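Local coordinates for protein 4-hydroxybutyrate CoA-transferase (PDB 3EH7) that probably transfers coenzyme A between short-chain carboxylic acids such as acetate and 4-hydroxybutyrate, at residues R161-H173 and Y281-P294. Residues are numbered along the deposited sequence; the frame is centred on the assembly and turned at random.
Sequences RQMPYVHGDNLIH and YHFIDKNPDVELYP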
loop_
_atom_site.group_PDB
_atom_site.type_symbol
_atom_site.label_atom_id
_atom_site.label_comp_id
_atom_site.label_asym_id
_atom_site.label_seq_id
_atom_site.Cartn_x
_atom_site.Cartn_y
_atom_site.Cartn_z
ATOM N N ARG A 161 -5.023 39.783 0.758
ATOM C CA ARG A 161 -5.969 40.260 1.773
ATOM C C ARG A 161 -7.169 39.326 1.855
ATOM O O ARG A 161 -7.831 39.261 2.887
ATOM C CB ARG A 161 -6.489 41.669 1.485
ATOM C CG ARG A 161 -5.475 42.739 1.090
ATOM C CD ARG A 161 -4.248 42.741 1.908
ATOM N NE ARG A 161 -3.540 44.017 1.842
ATOM C CZ ARG A 161 -2.911 44.505 0.776
ATOM N NH1 ARG A 161 -2.327 45.693 0.857
ATOM N NH2 ARG A 161 -2.850 43.826 -0.369
ATOM N N GLN A 162 -7.443 38.609 0.769
ATOM C CA GLN A 162 -8.610 37.741 0.709
ATOM C C GLN A 162 -8.311 36.276 0.993
ATOM O O GLN A 162 -9.235 35.471 1.004
ATOM C CB GLN A 162 -9.326 37.922 -0.633
ATOM C CG GLN A 162 -9.813 39.344 -0.830
ATOM C CD GLN A 162 -10.787 39.494 -1.965
ATOM O OE1 GLN A 162 -11.682 38.664 -2.127
ATOM N NE2 GLN A 162 -10.628 40.563 -2.768
HETATM N N MSE A 163 -7.046 35.922 1.227
HETATM C CA MSE A 163 -6.729 34.567 1.665
HETATM C C MSE A 163 -7.089 34.435 3.143
HETATM O O MSE A 163 -6.588 35.200 3.989
HETATM C CB MSE A 163 -5.263 34.242 1.483
HETATM C CG MSE A 163 -4.909 32.857 2.014
HETATM SE SE MSE A 163 -5.640 31.444 0.905
HETATM C CE MSE A 163 -3.956 30.754 0.266
ATOM N N PRO A 164 -7.971 33.482 3.468
ATOM C CA PRO A 164 -8.417 33.411 4.850
ATOM C C PRO A 164 -7.317 32.935 5.790
ATOM O O PRO A 164 -6.362 32.303 5.353
ATOM C CB PRO A 164 -9.572 32.401 4.808
ATOM C CG PRO A 164 -9.365 31.637 3.578
ATOM C CD PRO A 164 -8.706 32.550 2.601
ATOM N N TYR A 165 -7.452 33.285 7.064
ATOM C CA TYR A 165 -6.527 32.825 8.102
ATOM C C TYR A 165 -7.087 31.524 8.601
ATOM O O TYR A 165 -8.182 31.496 9.154
ATOM C CB TYR A 165 -6.424 33.843 9.240
ATOM C CG TYR A 165 -5.462 33.437 10.354
ATOM C CD1 TYR A 165 -5.900 32.630 11.409
ATOM C CD2 TYR A 165 -4.133 33.848 10.346
ATOM C CE1 TYR A 165 -5.056 32.252 12.417
ATOM C CE2 TYR A 165 -3.270 33.485 11.378
ATOM C CZ TYR A 165 -3.751 32.676 12.403
ATOM O OH TYR A 165 -2.941 32.280 13.436
ATOM N N VAL A 166 -6.385 30.432 8.336
ATOM C CA VAL A 166 -6.885 29.099 8.687
ATOM C C VAL A 166 -6.018 28.462 9.765
ATOM O O VAL A 166 -4.770 28.439 9.675
ATOM C CB VAL A 166 -6.983 28.179 7.443
ATOM C CG1 VAL A 166 -7.477 26.753 7.808
ATOM C CG2 VAL A 166 -7.912 28.830 6.393
ATOM N N HIS A 167 -6.707 27.911 10.750
ATOM C CA HIS A 167 -6.094 27.295 11.899
ATOM C C HIS A 167 -5.443 25.958 11.616
ATOM O O HIS A 167 -5.531 25.429 10.499
ATOM C CB HIS A 167 -7.141 27.156 13.004
ATOM C CG HIS A 167 -7.522 28.465 13.611
ATOM N ND1 HIS A 167 -6.752 29.091 14.559
ATOM C CD2 HIS A 167 -8.567 29.295 13.367
ATOM C CE1 HIS A 167 -7.313 30.241 14.890
ATOM N NE2 HIS A 167 -8.421 30.383 14.189
ATOM N N GLY A 168 -4.793 25.423 12.647
ATOM C CA GLY A 168 -4.042 24.162 12.581
ATOM C C GLY A 168 -2.545 24.432 12.514
ATOM O O GLY A 168 -2.102 25.538 12.814
ATOM N N ASP A 169 -1.772 23.424 12.121
ATOM C CA ASP A 169 -0.319 23.569 11.915
ATOM C C ASP A 169 -0.104 24.159 10.527
ATOM O O ASP A 169 0.257 23.476 9.589
ATOM C CB ASP A 169 0.393 22.231 12.063
ATOM C CG ASP A 169 1.894 22.341 11.861
ATOM O OD1 ASP A 169 2.474 23.430 12.102
ATOM O OD2 ASP A 169 2.495 21.317 11.469
ATOM N N ASN A 170 -0.354 25.464 10.422
ATOM C CA ASN A 170 -0.600 26.090 9.143
ATOM C C ASN A 170 -0.081 27.523 9.086
ATOM O O ASN A 170 -0.653 28.357 8.375
ATOM C CB ASN A 170 -2.108 26.093 8.919
ATOM C CG ASN A 170 -2.493 26.343 7.499
ATOM O OD1 ASN A 170 -1.810 25.916 6.552
ATOM N ND2 ASN A 170 -3.638 27.013 7.327
ATOM N N LEU A 171 1.004 27.783 9.809
ATOM C CA LEU A 171 1.590 29.118 9.913
ATOM C C LEU A 171 3.041 29.108 9.491
ATOM O O LEU A 171 3.700 28.073 9.485
ATOM C CB LEU A 171 1.519 29.644 11.338
ATOM C CG LEU A 171 0.137 29.800 11.984
ATOM C CD1 LEU A 171 0.316 30.207 13.424
ATOM C CD2 LEU A 171 -0.764 30.791 11.235
ATOM N N ILE A 172 3.524 30.290 9.138
ATOM C CA ILE A 172 4.923 30.506 8.867
ATOM C C ILE A 172 5.226 31.943 9.264
ATOM O O ILE A 172 4.418 32.858 9.024
ATOM C CB ILE A 172 5.278 30.230 7.373
ATOM C CG1 ILE A 172 6.786 30.261 7.154
ATOM C CG2 ILE A 172 4.524 31.206 6.415
ATOM C CD1 ILE A 172 7.208 29.856 5.748
ATOM N N HIS A 173 6.374 32.144 9.901
ATOM C CA HIS A 173 6.778 33.467 10.255
ATOM C C HIS A 173 7.225 34.217 9.016
ATOM O O HIS A 173 7.922 33.673 8.159
ATOM C CB HIS A 173 7.899 33.435 11.271
ATOM C CG HIS A 173 8.064 34.728 11.994
ATOM N ND1 HIS A 173 8.894 35.733 11.552
ATOM C CD2 HIS A 173 7.471 35.196 13.118
ATOM C CE1 HIS A 173 8.814 36.759 12.376
ATOM N NE2 HIS A 173 7.960 36.453 13.339
ATOM N N TYR A 281 -14.858 29.828 2.151
ATOM C CA TYR A 281 -13.709 30.594 2.537
ATOM C C TYR A 281 -14.015 31.582 3.675
ATOM O O TYR A 281 -13.144 31.826 4.499
ATOM C CB TYR A 281 -13.122 31.311 1.323
ATOM C CG TYR A 281 -12.764 30.382 0.174
ATOM C CD1 TYR A 281 -12.270 29.102 0.407
ATOM C CD2 TYR A 281 -12.915 30.791 -1.141
ATOM C CE1 TYR A 281 -11.944 28.248 -0.657
ATOM C CE2 TYR A 281 -12.595 29.960 -2.194
ATOM C CZ TYR A 281 -12.108 28.686 -1.947
ATOM O OH TYR A 281 -11.780 27.857 -2.984
ATOM N N HIS A 282 -15.239 32.124 3.725
ATOM C CA HIS A 282 -15.686 32.938 4.871
ATOM C C HIS A 282 -15.923 32.069 6.121
ATOM O O HIS A 282 -15.489 32.416 7.200
ATOM C CB HIS A 282 -16.953 33.745 4.528
ATOM C CG HIS A 282 -17.519 34.507 5.690
ATOM N ND1 HIS A 282 -18.691 34.140 6.322
ATOM C CD2 HIS A 282 -17.061 35.597 6.356
ATOM C CE1 HIS A 282 -18.949 34.988 7.304
ATOM N NE2 HIS A 282 -17.971 35.878 7.353
ATOM N N PHE A 283 -16.585 30.929 5.961
ATOM C CA PHE A 283 -16.845 30.030 7.084
ATOM C C PHE A 283 -15.557 29.549 7.810
ATOM O O PHE A 283 -15.549 29.403 9.039
ATOM C CB PHE A 283 -17.665 28.838 6.595
ATOM C CG PHE A 283 -17.802 27.740 7.594
ATOM C CD1 PHE A 283 -18.763 27.807 8.576
ATOM C CD2 PHE A 283 -16.970 26.626 7.537
ATOM C CE1 PHE A 283 -18.900 26.803 9.501
ATOM C CE2 PHE A 283 -17.098 25.599 8.465
ATOM C CZ PHE A 283 -18.087 25.696 9.451
ATOM N N ILE A 284 -14.476 29.321 7.062
ATOM C CA ILE A 284 -13.246 28.794 7.655
ATOM C C ILE A 284 -12.352 29.887 8.244
ATOM O O ILE A 284 -11.454 29.584 9.017
ATOM C CB ILE A 284 -12.402 27.964 6.636
ATOM C CG1 ILE A 284 -11.789 28.896 5.564
ATOM C CG2 ILE A 284 -13.253 26.820 6.068
ATOM C CD1 ILE A 284 -11.094 28.198 4.413
ATOM N N ASP A 285 -12.588 31.142 7.861
ATOM C CA ASP A 285 -11.698 32.234 8.227
ATOM C C ASP A 285 -11.712 32.429 9.741
ATOM O O ASP A 285 -12.764 32.663 10.325
ATOM C CB ASP A 285 -12.117 33.520 7.508
ATOM C CG ASP A 285 -11.139 34.656 7.706
ATOM O OD1 ASP A 285 -9.969 34.417 8.012
ATOM O OD2 ASP A 285 -11.537 35.812 7.549
ATOM N N LYS A 286 -10.553 32.269 10.376
ATOM C CA LYS A 286 -10.452 32.396 11.836
ATOM C C LYS A 286 -11.412 31.467 12.585
ATOM O O LYS A 286 -11.823 31.763 13.704
ATOM C CB LYS A 286 -10.677 33.850 12.264
ATOM C CG LYS A 286 -9.651 34.818 11.705
ATOM C CD LYS A 286 -10.071 36.279 11.921
ATOM C CE LYS A 286 -8.849 37.211 12.090
ATOM N NZ LYS A 286 -7.684 36.800 11.217
ATOM N N ASN A 287 -11.734 30.322 11.988
ATOM C CA ASN A 287 -12.641 29.362 12.616
ATOM C C ASN A 287 -11.824 28.254 13.260
ATOM O O ASN A 287 -11.252 27.399 12.557
ATOM C CB ASN A 287 -13.604 28.805 11.572
ATOM C CG ASN A 287 -14.605 27.833 12.146
ATOM O OD1 ASN A 287 -14.451 27.357 13.257
ATOM N ND2 ASN A 287 -15.652 27.527 11.365
ATOM N N PRO A 288 -11.757 28.241 14.605
ATOM C CA PRO A 288 -10.868 27.254 15.225
ATOM C C PRO A 288 -11.359 25.809 15.140
ATOM O O PRO A 288 -10.622 24.913 15.510
ATOM C CB PRO A 288 -10.790 27.706 16.693
ATOM C CG PRO A 288 -11.985 28.534 16.921
ATOM C CD PRO A 288 -12.435 29.092 15.597
ATOM N N ASP A 289 -12.589 25.579 14.691
ATOM C CA ASP A 289 -13.059 24.220 14.500
ATOM C C ASP A 289 -12.545 23.612 13.194
ATOM O O ASP A 289 -12.803 22.449 12.943
ATOM C CB ASP A 289 -14.589 24.171 14.505
ATOM C CG ASP A 289 -15.180 24.582 15.848
ATOM O OD1 ASP A 289 -14.472 24.455 16.858
ATOM O OD2 ASP A 289 -16.332 25.044 15.882
ATOM N N VAL A 290 -11.870 24.411 12.361
ATOM C CA VAL A 290 -11.268 23.943 11.124
ATOM C C VAL A 290 -9.767 23.992 11.306
ATOM O O VAL A 290 -9.222 25.059 11.630
ATOM C CB VAL A 290 -11.631 24.836 9.910
ATOM C CG1 VAL A 290 -10.929 24.336 8.632
ATOM C CG2 VAL A 290 -13.147 24.905 9.708
ATOM N N GLU A 291 -9.104 22.841 11.123
ATOM C CA GLU A 291 -7.679 22.766 11.289
ATOM C C GLU A 291 -7.042 22.090 10.084
ATOM O O GLU A 291 -7.399 20.955 9.731
ATOM C CB GLU A 291 -7.324 22.034 12.604
ATOM C CG GLU A 291 -7.660 22.858 13.821
ATOM C CD GLU A 291 -7.332 22.178 15.149
ATOM O OE1 GLU A 291 -6.960 20.982 15.164
ATOM O OE2 GLU A 291 -7.520 22.842 16.188
ATOM N N LEU A 292 -6.135 22.813 9.423
ATOM C CA LEU A 292 -5.324 22.213 8.381
ATOM C C LEU A 292 -3.966 21.837 8.930
ATOM O O LEU A 292 -3.402 22.556 9.771
ATOM C CB LEU A 292 -5.143 23.114 7.173
ATOM C CG LEU A 292 -6.382 23.486 6.353
ATOM C CD1 LEU A 292 -6.034 23.868 4.903
ATOM C CD2 LEU A 292 -7.491 22.411 6.433
ATOM N N TYR A 293 -3.465 20.694 8.447
ATOM C CA TYR A 293 -2.106 20.221 8.730
ATOM C C TYR A 293 -1.461 19.805 7.415
ATOM O O TYR A 293 -2.150 19.524 6.426
ATOM C CB TYR A 293 -2.122 19.022 9.668
ATOM C CG TYR A 293 -2.789 19.251 10.994
ATOM C CD1 TYR A 293 -4.170 19.168 11.124
ATOM C CD2 TYR A 293 -2.027 19.541 12.134
ATOM C CE1 TYR A 293 -4.780 19.375 12.349
ATOM C CE2 TYR A 293 -2.610 19.764 13.346
ATOM C CZ TYR A 293 -3.984 19.667 13.472
ATOM O OH TYR A 293 -4.563 19.911 14.718
ATOM N N PRO A 294 -0.127 19.747 7.393
ATOM C CA PRO A 294 0.540 19.293 6.192
ATOM C C PRO A 294 0.216 17.839 5.849
ATOM O O PRO A 294 -0.181 17.012 6.713
ATOM C CB PRO A 294 2.033 19.513 6.488
ATOM C CG PRO A 294 2.133 19.780 7.928
ATOM C CD PRO A 294 0.811 20.241 8.414
HETATM O O HOH W 1 -9.623 28.105 10.311
#
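With CG of Asp-285 trans to its own nitrogen (chi1 -173°), the carboxylate swings to the backbone of Tyr-165, whereas a chi1 of -71° tucks the imidazole of His-167 against the loop of residues 286-288. Asp-285 OD1 accepts from Tyr-165 N at 2.9 Å, on its anti side and well out of the carboxylate plane. The returning bond is straighter: Lys-286 N reaches Tyr-165 O at 2.8 Å with 170° at the hydrogen, so consecutive residues of the turn 284-287 grip both polar backbone atoms of one tyrosine. The His-167 ring lies between Pro-288 CB over one face and Tyr-165 CE1 over the other, both displaced toward the rim, while its edge meets the peptide joining Lys-286 and Asn-287. A water accepts a hydrogen bond from His-167 N at 3.0 Å and also lies within bonding distance of Ile-284 O and Asn-287 O, bridging the two backbones. On the buried side, Val-166 splits its methyls: CG2 touches Ile-284 CD1 at 3.8 Å and CG1 meets Leu-292 CG at 3.7 Å. Pro-164 CG adds to the Ile-284 contact. Further along, Leu-292 N donates to His-167 O at 2.9 Å, and Asp-169 CB packs 3.6 Å from Tyr-293 CD2. Asn-170 ND2 ties back to Val-166 O and also bonds Gly-139 O. Strand 290-292 lies parallel to strand 269-271 in the mixed sheet, Lys-268 pairing with Glu-291, while Ser-137 of strand 135-137 holds Val-166 N; the contact thus joins the two family domains beside helix 278-284.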